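Local coordinates for ABC transporter, substrate binding protein (Agrobacterium tumefaciens, PDB 3C9H) that probably serves as the periplasmic substrate-binding component of an ABC importer, capturing its solute for delivery to the membrane permease, and binds a magnesium ion, at residues W119-T133 against Q290-P304. Numbering follows the deposited sequence.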
loop_
_atom_site.group_PDB
_atom_site.type_symbol
_atom_site.label_atom_id
_atom_site.label_comp_id
_atom_site.label_asym_id
_atom_site.label_seq_id
_atom_site.Cartn_x
_atom_site.Cartn_y
_atom_site.Cartn_z
ATOM N N TRP A 119 -14.582 -11.064 10.746
ATOM C CA TRP A 119 -13.632 -10.504 9.786
ATOM C C TRP A 119 -13.104 -11.653 8.944
ATOM O O TRP A 119 -12.858 -12.727 9.480
ATOM C CB TRP A 119 -12.485 -9.784 10.501
ATOM C CG TRP A 119 -11.857 -8.745 9.599
ATOM C CD1 TRP A 119 -10.630 -8.780 9.055
ATOM C CD2 TRP A 119 -12.485 -7.560 9.126
ATOM N NE1 TRP A 119 -10.429 -7.673 8.255
ATOM C CE2 TRP A 119 -11.555 -6.895 8.295
ATOM C CE3 TRP A 119 -13.732 -6.979 9.333
ATOM C CZ2 TRP A 119 -11.852 -5.705 7.661
ATOM C CZ3 TRP A 119 -14.021 -5.780 8.701
ATOM C CH2 TRP A 119 -13.090 -5.156 7.890
ATOM N N PRO A 120 -12.988 -11.464 7.616
ATOM C CA PRO A 120 -12.506 -12.581 6.807
ATOM C C PRO A 120 -11.243 -13.179 7.399
ATOM O O PRO A 120 -10.351 -12.441 7.828
ATOM C CB PRO A 120 -12.280 -11.934 5.446
ATOM C CG PRO A 120 -13.324 -10.870 5.400
ATOM C CD PRO A 120 -13.300 -10.299 6.773
ATOM N N ALA A 121 -11.186 -14.507 7.447
ATOM C CA ALA A 121 -10.137 -15.225 8.164
ATOM C C ALA A 121 -8.738 -14.936 7.610
ATOM O O ALA A 121 -7.764 -14.790 8.369
ATOM C CB ALA A 121 -10.446 -16.751 8.157
ATOM N N TRP A 122 -8.633 -14.847 6.297
ATOM C CA TRP A 122 -7.370 -14.490 5.657
ATOM C C TRP A 122 -6.843 -13.116 6.111
ATOM O O TRP A 122 -5.653 -12.854 6.035
ATOM C CB TRP A 122 -7.525 -14.487 4.131
ATOM C CG TRP A 122 -8.373 -13.398 3.549
ATOM C CD1 TRP A 122 -9.687 -13.488 3.202
ATOM C CD2 TRP A 122 -7.954 -12.068 3.184
ATOM N NE1 TRP A 122 -10.123 -12.299 2.684
ATOM C CE2 TRP A 122 -9.077 -11.410 2.663
ATOM C CE3 TRP A 122 -6.742 -11.373 3.269
ATOM C CZ2 TRP A 122 -9.026 -10.104 2.205
ATOM C CZ3 TRP A 122 -6.704 -10.059 2.866
ATOM C CH2 TRP A 122 -7.829 -9.444 2.315
ATOM N N ALA A 123 -7.751 -12.257 6.546
ATOM C CA ALA A 123 -7.479 -10.855 6.832
ATOM C C ALA A 123 -7.296 -10.587 8.332
ATOM O O ALA A 123 -7.259 -9.433 8.764
ATOM C CB ALA A 123 -8.595 -9.970 6.239
ATOM N N ASN A 124 -7.141 -11.649 9.122
ATOM C CA ASN A 124 -6.988 -11.518 10.564
ATOM C C ASN A 124 -5.881 -12.434 11.092
ATOM O O ASN A 124 -6.016 -13.661 11.035
ATOM C CB ASN A 124 -8.319 -11.876 11.219
ATOM C CG ASN A 124 -8.286 -11.771 12.721
ATOM O OD1 ASN A 124 -7.240 -11.546 13.316
ATOM N ND2 ASN A 124 -9.442 -11.932 13.341
ATOM N N TRP A 125 -4.795 -11.845 11.587
ATOM C CA TRP A 125 -3.776 -12.573 12.352
ATOM C C TRP A 125 -3.995 -12.335 13.857
ATOM O O TRP A 125 -3.743 -11.248 14.359
ATOM C CB TRP A 125 -2.351 -12.147 11.967
ATOM C CG TRP A 125 -1.277 -13.028 12.588
ATOM C CD1 TRP A 125 -0.927 -14.289 12.191
ATOM C CD2 TRP A 125 -0.434 -12.723 13.726
ATOM N NE1 TRP A 125 0.071 -14.782 13.000
ATOM C CE2 TRP A 125 0.386 -13.848 13.949
ATOM C CE3 TRP A 125 -0.324 -11.628 14.596
ATOM C CZ2 TRP A 125 1.337 -13.897 14.993
ATOM C CZ3 TRP A 125 0.628 -11.676 15.635
ATOM C CH2 TRP A 125 1.439 -12.794 15.820
ATOM N N ARG A 126 -4.522 -13.351 14.538
ATOM C CA ARG A 126 -4.650 -13.375 16.002
ATOM C C ARG A 126 -5.349 -12.203 16.643
ATOM O O ARG A 126 -4.982 -11.803 17.747
ATOM C CB ARG A 126 -3.270 -13.499 16.630
ATOM C CG ARG A 126 -2.547 -14.729 16.187
ATOM C CD ARG A 126 -1.389 -14.972 17.090
ATOM N NE ARG A 126 -0.733 -16.225 16.764
ATOM C CZ ARG A 126 0.518 -16.538 17.110
ATOM N NH1 ARG A 126 1.296 -15.681 17.782
ATOM N NH2 ARG A 126 1.003 -17.714 16.746
ATOM N N ASN A 127 -6.381 -11.688 15.974
ATOM C CA ASN A 127 -7.154 -10.529 16.462
ATOM C C ASN A 127 -6.250 -9.318 16.757
ATOM O O ASN A 127 -6.630 -8.406 17.492
ATOM C CB ASN A 127 -7.970 -10.923 17.703
ATOM C CG ASN A 127 -9.355 -11.483 17.370
ATOM O OD1 ASN A 127 -10.247 -11.458 18.223
ATOM N ND2 ASN A 127 -9.540 -11.987 16.165
ATOM N N THR A 128 -5.092 -9.300 16.104
ATOM C CA THR A 128 -4.019 -8.353 16.396
ATOM C C THR A 128 -3.685 -7.453 15.198
ATOM O O THR A 128 -3.709 -6.230 15.329
ATOM C CB THR A 128 -2.743 -9.103 16.876
ATOM O OG1 THR A 128 -3.055 -9.825 18.070
ATOM C CG2 THR A 128 -1.606 -8.107 17.209
ATOM N N ALA A 129 -3.342 -8.077 14.064
ATOM C CA ALA A 129 -3.133 -7.430 12.769
ATOM C C ALA A 129 -4.285 -7.761 11.815
ATOM O O ALA A 129 -4.611 -8.955 11.574
ATOM C CB ALA A 129 -1.827 -7.910 12.157
ATOM N N TYR A 130 -4.916 -6.719 11.294
ATOM C CA TYR A 130 -6.053 -6.851 10.405
ATOM C C TYR A 130 -5.786 -6.216 9.053
ATOM O O TYR A 130 -5.415 -5.034 8.972
ATOM C CB TYR A 130 -7.266 -6.154 11.016
ATOM C CG TYR A 130 -7.752 -6.719 12.337
ATOM C CD1 TYR A 130 -8.730 -7.686 12.356
ATOM C CD2 TYR A 130 -7.269 -6.245 13.569
ATOM C CE1 TYR A 130 -9.220 -8.215 13.561
ATOM C CE2 TYR A 130 -7.750 -6.771 14.781
ATOM C CZ TYR A 130 -8.727 -7.751 14.761
ATOM O OH TYR A 130 -9.234 -8.269 15.909
ATOM N N ALA A 131 -6.025 -6.974 7.999
ATOM C CA ALA A 131 -5.981 -6.469 6.635
ATOM C C ALA A 131 -7.273 -5.732 6.387
ATOM O O ALA A 131 -8.362 -6.299 6.588
ATOM C CB ALA A 131 -5.868 -7.629 5.626
ATOM N N LEU A 132 -7.194 -4.500 5.918
ATOM C CA LEU A 132 -8.395 -3.632 5.836
ATOM C C LEU A 132 -8.837 -3.161 4.452
ATOM O O LEU A 132 -9.927 -2.580 4.322
ATOM C CB LEU A 132 -8.205 -2.407 6.750
ATOM C CG LEU A 132 -7.945 -2.750 8.221
ATOM C CD1 LEU A 132 -7.450 -1.492 9.001
ATOM C CD2 LEU A 132 -9.202 -3.336 8.857
ATOM N N THR A 133 -7.982 -3.368 3.443
ATOM C CA THR A 133 -8.212 -2.914 2.085
ATOM C C THR A 133 -7.781 -4.029 1.133
ATOM O O THR A 133 -7.161 -5.005 1.550
ATOM C CB THR A 133 -7.355 -1.668 1.755
ATOM O OG1 THR A 133 -5.960 -2.041 1.686
ATOM C CG2 THR A 133 -7.566 -0.546 2.800
ATOM N N GLN A 290 -15.579 1.377 6.060
ATOM C CA GLN A 290 -15.301 0.613 4.841
ATOM C C GLN A 290 -16.066 1.128 3.618
ATOM O O GLN A 290 -15.576 1.017 2.493
ATOM C CB GLN A 290 -15.590 -0.877 5.080
ATOM C CG GLN A 290 -14.620 -1.544 6.068
ATOM C CD GLN A 290 -13.358 -2.122 5.433
ATOM O OE1 GLN A 290 -12.237 -1.841 5.894
ATOM N NE2 GLN A 290 -13.520 -2.915 4.380
ATOM N N THR A 291 -17.257 1.698 3.833
ATOM C CA THR A 291 -18.025 2.312 2.736
ATOM C C THR A 291 -17.376 3.624 2.241
ATOM O O THR A 291 -17.371 3.905 1.040
ATOM C CB THR A 291 -19.515 2.523 3.110
ATOM O OG1 THR A 291 -20.092 1.275 3.476
ATOM C CG2 THR A 291 -20.320 3.093 1.933
ATOM N N ILE A 292 -16.816 4.409 3.158
ATOM C CA ILE A 292 -16.048 5.617 2.786
ATOM C C ILE A 292 -14.858 5.252 1.916
ATOM O O ILE A 292 -14.647 5.861 0.863
ATOM C CB ILE A 292 -15.577 6.439 4.014
ATOM C CG1 ILE A 292 -16.784 7.008 4.777
ATOM C CG2 ILE A 292 -14.619 7.566 3.569
ATOM C CD1 ILE A 292 -16.456 7.489 6.228
ATOM N N MET A 293 -14.084 4.256 2.326
ATOM C CA MET A 293 -12.976 3.734 1.485
ATOM C C MET A 293 -13.433 3.342 0.061
ATOM O O MET A 293 -12.922 3.832 -0.954
ATOM C CB MET A 293 -12.407 2.458 2.096
ATOM C CG MET A 293 -11.397 2.586 3.202
ATOM S SD MET A 293 -11.073 0.895 3.850
ATOM C CE MET A 293 -10.408 1.334 5.449
ATOM N N ALA A 294 -14.403 2.442 0.007
ATOM C CA ALA A 294 -14.906 1.917 -1.249
ATOM C C ALA A 294 -15.516 2.994 -2.146
ATOM O O ALA A 294 -15.291 2.996 -3.353
ATOM C CB ALA A 294 -15.934 0.834 -0.986
ATOM N N ARG A 295 -16.310 3.880 -1.552
ATOM C CA ARG A 295 -17.131 4.810 -2.326
ATOM C C ARG A 295 -16.485 6.160 -2.524
ATOM O O ARG A 295 -16.830 6.868 -3.488
ATOM C CB ARG A 295 -18.491 5.001 -1.671
ATOM C CG ARG A 295 -19.195 3.709 -1.376
ATOM C CD ARG A 295 -20.160 3.234 -2.456
ATOM N NE ARG A 295 -21.097 2.269 -1.865
ATOM C CZ ARG A 295 -20.810 0.998 -1.559
ATOM N NH1 ARG A 295 -19.612 0.469 -1.825
ATOM N NH2 ARG A 295 -21.751 0.233 -1.002
ATOM N N GLN A 296 -15.569 6.533 -1.633
ATOM C CA GLN A 296 -14.934 7.845 -1.710
ATOM C C GLN A 296 -13.483 7.794 -2.128
ATOM O O GLN A 296 -13.059 8.639 -2.923
ATOM C CB GLN A 296 -15.075 8.616 -0.400
ATOM C CG GLN A 296 -16.494 9.097 -0.167
ATOM C CD GLN A 296 -16.651 9.918 1.109
ATOM O OE1 GLN A 296 -15.860 10.817 1.394
ATOM N NE2 GLN A 296 -17.696 9.617 1.871
ATOM N N LEU A 297 -12.722 6.819 -1.628
ATOM C CA LEU A 297 -11.269 6.832 -1.797
ATOM C C LEU A 297 -10.768 5.873 -2.872
ATOM O O LEU A 297 -9.557 5.727 -3.046
ATOM C CB LEU A 297 -10.569 6.510 -0.455
ATOM C CG LEU A 297 -11.106 7.127 0.846
ATOM C CD1 LEU A 297 -10.218 6.757 2.030
ATOM C CD2 LEU A 297 -11.246 8.633 0.706
ATOM N N GLN A 298 -11.673 5.186 -3.573
ATOM C CA GLN A 298 -11.261 4.190 -4.568
ATOM C C GLN A 298 -10.341 3.127 -3.962
ATOM O O GLN A 298 -9.452 2.610 -4.626
ATOM C CB GLN A 298 -10.538 4.877 -5.742
ATOM C CG GLN A 298 -11.395 5.831 -6.540
ATOM C CD GLN A 298 -12.125 5.112 -7.635
ATOM O OE1 GLN A 298 -12.708 4.039 -7.421
ATOM N NE2 GLN A 298 -12.095 5.683 -8.823
ATOM N N ILE A 299 -10.564 2.809 -2.681
ATOM C CA ILE A 299 -9.818 1.778 -1.993
ATOM C C ILE A 299 -10.806 0.626 -1.716
ATOM O O ILE A 299 -11.753 0.792 -0.924
ATOM C CB ILE A 299 -9.241 2.299 -0.699
ATOM C CG1 ILE A 299 -8.224 3.415 -1.002
ATOM C CG2 ILE A 299 -8.631 1.130 0.094
ATOM C CD1 ILE A 299 -7.627 4.052 0.247
ATOM N N PRO A 300 -10.660 -0.491 -2.439
ATOM C CA PRO A 300 -11.634 -1.562 -2.254
ATOM C C PRO A 300 -11.673 -2.169 -0.839
ATOM O O PRO A 300 -10.625 -2.373 -0.204
ATOM C CB PRO A 300 -11.241 -2.580 -3.333
ATOM C CG PRO A 300 -10.507 -1.744 -4.384
ATOM C CD PRO A 300 -9.727 -0.788 -3.546
ATOM N N ALA A 301 -12.891 -2.399 -0.372
ATOM C CA ALA A 301 -13.189 -2.815 0.998
ATOM C C ALA A 301 -13.030 -4.332 1.185
ATOM O O ALA A 301 -13.208 -5.118 0.241
ATOM C CB ALA A 301 -14.630 -2.385 1.375
ATOM N N VAL A 302 -12.696 -4.711 2.409
ATOM C CA VAL A 302 -12.613 -6.105 2.854
ATOM C C VAL A 302 -13.843 -6.527 3.711
ATOM O O VAL A 302 -14.114 -7.719 3.845
ATOM C CB VAL A 302 -11.284 -6.324 3.634
ATOM C CG1 VAL A 302 -11.247 -7.664 4.356
ATOM C CG2 VAL A 302 -10.100 -6.207 2.689
ATOM N N SER A 303 -14.596 -5.574 4.267
ATOM C CA SER A 303 -15.678 -5.912 5.201
ATOM C C SER A 303 -16.738 -6.769 4.524
ATOM O O SER A 303 -17.188 -6.421 3.439
ATOM C CB SER A 303 -16.383 -4.674 5.752
ATOM O OG SER A 303 -17.631 -5.065 6.341
ATOM N N PRO A 304 -17.177 -7.859 5.189
ATOM C CA PRO A 304 -18.239 -8.658 4.594
ATOM C C PRO A 304 -19.595 -7.913 4.587
ATOM O O PRO A 304 -20.552 -8.378 3.968
ATOM C CB PRO A 304 -18.273 -9.916 5.478
ATOM C CG PRO A 304 -17.741 -9.495 6.802
ATOM C CD PRO A 304 -16.756 -8.374 6.514
#
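Val302 pushes its two methyls into a pocket walled by Trp119, Pro120, Trp122 and Ala123 and closed by the backbone of Ala131 to Thr133. CG1, anti to the backbone N (chi1 169°), does most of the touching: it lies 3.9 Å from Trp119 CZ2, the two side chains crossing at about a right angle, and makes similar contacts with Pro120 CG, the CB of Ala123 and the far end of the Trp122 indole. CG2 lies against Thr133, 3.4 Å from its O, and also touches the Trp122 ring. The Trp119 ring is well fixed. Its NE1 donates to Ala131 O at 3.0 Å, the acceptor lying in the indole plane, while Pro120 CD sits above one face, toward its rim. Trp119 CZ3 and CH2 touch Ser303, and the Gln290 amide, its plane 86° to the indole, meets the edge of the ring, with CD near the ring plane and 3.9 Å from Trp119 CH2. Pro120 and Pro304 close the outer end, their CD atoms 4.0 Å apart. At the other end Thr133 CG2 presses against Ile299 CG2 at 3.4 Å, tighter than usual for two methyls, and Met293 SD lies 3.9 Å from Thr133 CG2, these side chains also crossing at about a right angle. Thr133 OG1 looks elsewhere, bonded to Glu135 and to the backbone of Arg263. This is mainly apolar packing within the solute-binding protein fold, but its Ile299 end lies about 10 Å, side chain to ion, from the bound magnesium. In the hairpin of strands 124-125 and 129-131, with a classic bulge at Thr128 and Ala129 facing Trp125, strand 129-131 pairs antiparallel with strand 258-268, and the loop following helix 287-296 packs beside the hairpin's exit; Met285 of helix 274-285 touches Trp119 and Leu132, and Met50 of helix 44-57 touches Met293.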